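Local coordinates for protein Lys-gingipain W83 (Porphyromonas gingivalis, PDB 3M1H) that cleaves proteins after lysine as a secreted cysteine protease, represented here by its K3 cleaved adhesin domain, a calcium-binding beta jelly roll, at residues 131-136 against 164-169. Residues are numbered along the deposited sequence; the frame is centred on the assembly and turned at random.
Sequences AIRGTR and DFFWIN
Arg133 meets Asp164 and Phe165 where the long loop between strands 116-119 and 142-148 of this adhesin jelly roll approaches the turn that leads into strand 167-177, a worked example of one arginine reading both backbone and charge. Its straightest bond runs from NH1 to Phe165 O (2.9 Å, N-H...O 166°), lying in the guanidinium plane and landing on a carbonyl lone pair. Arg133 NH1 also makes a weak bond to Asp164 O (3.0 Å). A salt bridge joins Arg133 NH1 to Asp164 OD1 (3.0 Å), which is met from above the carboxylate plane. Arg133 NH2 adds a weak bond to Asp164 OD1 (3.2 Å). Three oxygens of two consecutive residues thus converge on NH1. The chain stretches out from CG to NE to get there, leaving its root against Phe166: Arg133 CB makes a CH-pi contact over the ring face, 4.1 Å from the Phe166 centroid, and Gly134 N lies above the same face toward the rim. Trp167 CD1 covers the opposite face, 3.4 Å above the plane, so the ring is sandwiched.

Further out, the bond from Arg133 NE to Glu130 O restrains the rotation of the guanidinium, and Tyr55 lies against it in a cation-pi contact, while Asp89 OD2 takes the Gly134 N-H. Gly134 CA, in a residue of positive phi (71°), rests over the rim of the face that Arg133 CB covers, 3.6 Å from Phe166 CE2.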
ATOM      1  N   ALA A 131      22.303   9.013   1.262  1.00 23.22           N
ATOM      2  CA  ALA A 131      21.512   9.530   2.381  1.00 23.72           C
ATOM      3  C   ALA A 131      20.146  10.021   1.921  1.00 23.51           C
ATOM      4  O   ALA A 131      19.160   9.753   2.619  1.00 23.69           O
ATOM      5  CB  ALA A 131      22.241  10.653   3.154  1.00 26.32           C
ATOM      6  N   ILE A 132      20.107  10.744   0.799  1.00 21.45           N
ATOM      7  CA  ILE A 132      18.873  11.329   0.234  1.00 20.08           C
ATOM      8  C   ILE A 132      18.471  10.487  -0.971  1.00 18.57           C
ATOM      9  O   ILE A 132      19.211  10.379  -1.957  1.00 20.69           O
ATOM     10  CB  ILE A 132      19.073  12.790  -0.202  1.00 19.65           C
ATOM     11  CG1 ILE A 132      19.364  13.678   1.012  1.00 24.45           C
ATOM     12  CG2 ILE A 132      17.862  13.334  -1.017  1.00 19.20           C
ATOM     13  CD1 ILE A 132      18.073  14.201   1.705  1.00 24.99           C
ATOM     14  N   ARG A 133      17.301   9.877  -0.863  1.00 18.14           N
ATOM     15  CA  ARG A 133      16.792   8.971  -1.855  1.00 16.54           C
ATOM     16  C   ARG A 133      15.594   9.588  -2.569  1.00 15.26           C
ATOM     17  O   ARG A 133      15.201  10.719  -2.301  1.00 18.35           O
ATOM     18  CB  ARG A 133      16.457   7.648  -1.201  1.00 18.65           C
ATOM     19  CG  ARG A 133      17.669   7.089  -0.498  1.00 18.11           C
ATOM     20  CD  ARG A 133      17.377   5.827   0.225  1.00 19.20           C
ATOM     21  NE  ARG A 133      18.563   5.439   1.004  1.00 21.80           N
ATOM     22  CZ  ARG A 133      18.671   4.368   1.775  1.00 22.79           C
ATOM     23  NH1 ARG A 133      17.693   3.477   1.921  1.00 21.36           N
ATOM     24  NH2 ARG A 133      19.815   4.168   2.415  1.00 27.27           N
ATOM     25  N   GLY A 134      15.065   8.862  -3.539  1.00 15.48           N
ATOM     26  CA  GLY A 134      13.962   9.396  -4.340  1.00 14.26           C
ATOM     27  C   GLY A 134      14.349  10.518  -5.293  1.00 18.68           C
ATOM     28  O   GLY A 134      13.493  11.266  -5.745  1.00 17.38           O
ATOM     29  N   THR A 135      15.628  10.607  -5.644  1.00 19.69           N
ATOM     30  CA  THR A 135      16.152  11.715  -6.451  1.00 23.49           C
ATOM     31  C   THR A 135      16.156  11.438  -7.951  1.00 22.35           C
ATOM     32  O   THR A 135      16.531  12.316  -8.730  1.00 23.01           O
ATOM     33  CB  THR A 135      17.609  12.077  -6.077  1.00 22.58           C
ATOM     34  OG1 THR A 135      18.466  10.954  -6.334  1.00 24.71           O
ATOM     35  CG2 THR A 135      17.708  12.490  -4.603  1.00 24.52           C
ATOM     36  N   ARG A 136      15.750  10.245  -8.363  1.00 21.16           N
ATOM     37  CA  ARG A 136      15.783   9.883  -9.784  1.00 20.69           C
ATOM     38  C   ARG A 136      14.408   9.433 -10.206  1.00 23.05           C
ATOM     39  O   ARG A 136      13.433  10.117  -9.928  1.00 25.23           O
ATOM     40  CB  ARG A 136      16.861   8.821 -10.074  1.00 24.71           C
ATOM     41  CG  ARG A 136      18.257   9.193  -9.622  1.00 27.01           C
ATOM     42  CD  ARG A 136      19.190   8.016  -9.879  1.00 26.45           C
ATOM     43  NE  ARG A 136      20.549   8.303  -9.461  1.00 30.17           N
ATOM     44  CZ  ARG A 136      21.008   8.174  -8.226  1.00 30.58           C
ATOM     45  NH1 ARG A 136      20.212   7.755  -7.241  1.00 32.56           N
ATOM     46  NH2 ARG A 136      22.282   8.456  -7.971  1.00 37.36           N
ATOM     47  N   ASP A 164      14.951   0.138   5.086  1.00 17.82           N
ATOM     48  CA  ASP A 164      16.078   0.780   4.431  1.00 18.48           C
ATOM     49  C   ASP A 164      16.072   0.718   2.918  1.00 20.97           C
ATOM     50  O   ASP A 164      17.120   0.564   2.289  1.00 21.35           O
ATOM     51  CB  ASP A 164      17.377   0.183   4.994  1.00 20.27           C
ATOM     52  CG  ASP A 164      18.561   1.120   4.886  1.00 25.63           C
ATOM     53  OD1 ASP A 164      18.423   2.343   4.637  1.00 24.31           O
ATOM     54  OD2 ASP A 164      19.669   0.577   5.088  1.00 29.91           O
ATOM     55  N   PHE A 165      14.888   0.884   2.311  1.00 19.25           N
ATOM     56  CA  PHE A 165      14.786   1.122   0.860  1.00 16.98           C
ATOM     57  C   PHE A 165      14.261   2.545   0.656  1.00 14.90           C
ATOM     58  O   PHE A 165      15.039   3.521   0.812  1.00 15.85           O
ATOM     59  CB  PHE A 165      14.046  -0.025   0.145  1.00 16.90           C
ATOM     60  CG  PHE A 165      14.836  -1.316   0.212  1.00 20.08           C
ATOM     61  CD1 PHE A 165      15.873  -1.529  -0.671  1.00 22.86           C
ATOM     62  CD2 PHE A 165      14.583  -2.258   1.206  1.00 22.74           C
ATOM     63  CE1 PHE A 165      16.648  -2.706  -0.594  1.00 26.33           C
ATOM     64  CE2 PHE A 165      15.355  -3.434   1.297  1.00 26.73           C
ATOM     65  CZ  PHE A 165      16.390  -3.650   0.385  1.00 25.01           C
ATOM     66  N   PHE A 166      12.976   2.734   0.327  1.00 15.98           N
ATOM     67  CA  PHE A 166      12.449   4.084   0.329  1.00 13.70           C
ATOM     68  C   PHE A 166      10.946   4.100   0.659  1.00 14.47           C
ATOM     69  O   PHE A 166      10.614   4.006   1.806  1.00 15.15           O
ATOM     70  CB  PHE A 166      12.830   4.838  -0.955  1.00 14.74           C
ATOM     71  CG  PHE A 166      12.597   6.314  -0.887  1.00 13.17           C
ATOM     72  CD1 PHE A 166      13.122   7.054   0.154  1.00 14.51           C
ATOM     73  CD2 PHE A 166      11.849   6.987  -1.856  1.00 15.92           C
ATOM     74  CE1 PHE A 166      12.931   8.407   0.224  1.00 13.84           C
ATOM     75  CE2 PHE A 166      11.658   8.358  -1.794  1.00 13.80           C
ATOM     76  CZ  PHE A 166      12.207   9.076  -0.736  1.00 15.27           C
ATOM     77  N   TRP A 167      10.053   4.212  -0.326  1.00 14.81           N
ATOM     78  CA  TRP A 167       8.603   4.117  -0.079  1.00 12.71           C
ATOM     79  C   TRP A 167       7.982   3.176  -1.099  1.00 13.45           C
ATOM     80  O   TRP A 167       8.526   3.032  -2.211  1.00 14.72           O
ATOM     81  CB  TRP A 167       7.912   5.473  -0.211  1.00 11.12           C
ATOM     82  CG  TRP A 167       8.303   6.551   0.755  1.00 14.76           C
ATOM     83  CD1 TRP A 167       9.458   7.270   0.806  1.00 13.17           C
ATOM     84  CD2 TRP A 167       7.466   7.064   1.780  1.00 12.28           C
ATOM     85  NE1 TRP A 167       9.399   8.224   1.816  1.00 12.98           N
ATOM     86  CE2 TRP A 167       8.183   8.084   2.447  1.00 10.73           C
ATOM     87  CE3 TRP A 167       6.177   6.730   2.227  1.00 14.83           C
ATOM     88  CZ2 TRP A 167       7.632   8.790   3.507  1.00 11.73           C
ATOM     89  CZ3 TRP A 167       5.632   7.440   3.278  1.00 16.04           C
ATOM     90  CH2 TRP A 167       6.375   8.446   3.914  1.00 13.46           C
ATOM     91  N   ILE A 168       6.893   2.521  -0.682  1.00 10.96           N
ATOM     92  CA  ILE A 168       5.977   1.780  -1.554  1.00 10.96           C
ATOM     93  C   ILE A 168       4.738   2.662  -1.799  1.00 10.65           C
ATOM     94  O   ILE A 168       4.253   3.330  -0.878  1.00 13.39           O
ATOM     95  CB  ILE A 168       5.644   0.397  -1.015  1.00 13.20           C
ATOM     96  CG1 ILE A 168       4.772  -0.361  -2.028  1.00 13.86           C
ATOM     97  CG2 ILE A 168       4.971   0.426   0.344  1.00 12.39           C
ATOM     98  CD1 ILE A 168       4.718  -1.880  -1.705  1.00 14.62           C
ATOM     99  N   ASN A 169       4.252   2.649  -3.035  1.00 10.49           N
ATOM    100  CA  ASN A 169       3.069   3.408  -3.439  1.00 11.42           C
ATOM    101  C   ASN A 169       1.959   2.492  -3.935  1.00 11.71           C
ATOM    102  O   ASN A 169       2.222   1.481  -4.591  1.00 11.52           O
ATOM    103  CB  ASN A 169       3.397   4.342  -4.577  1.00 10.25           C
ATOM    104  CG  ASN A 169       4.450   5.355  -4.271  1.00 13.07           C
ATOM    105  OD1 ASN A 169       4.507   5.891  -3.184  1.00 13.06           O
ATOM    106  ND2 ASN A 169       5.261   5.670  -5.262  1.00 16.40           N
TER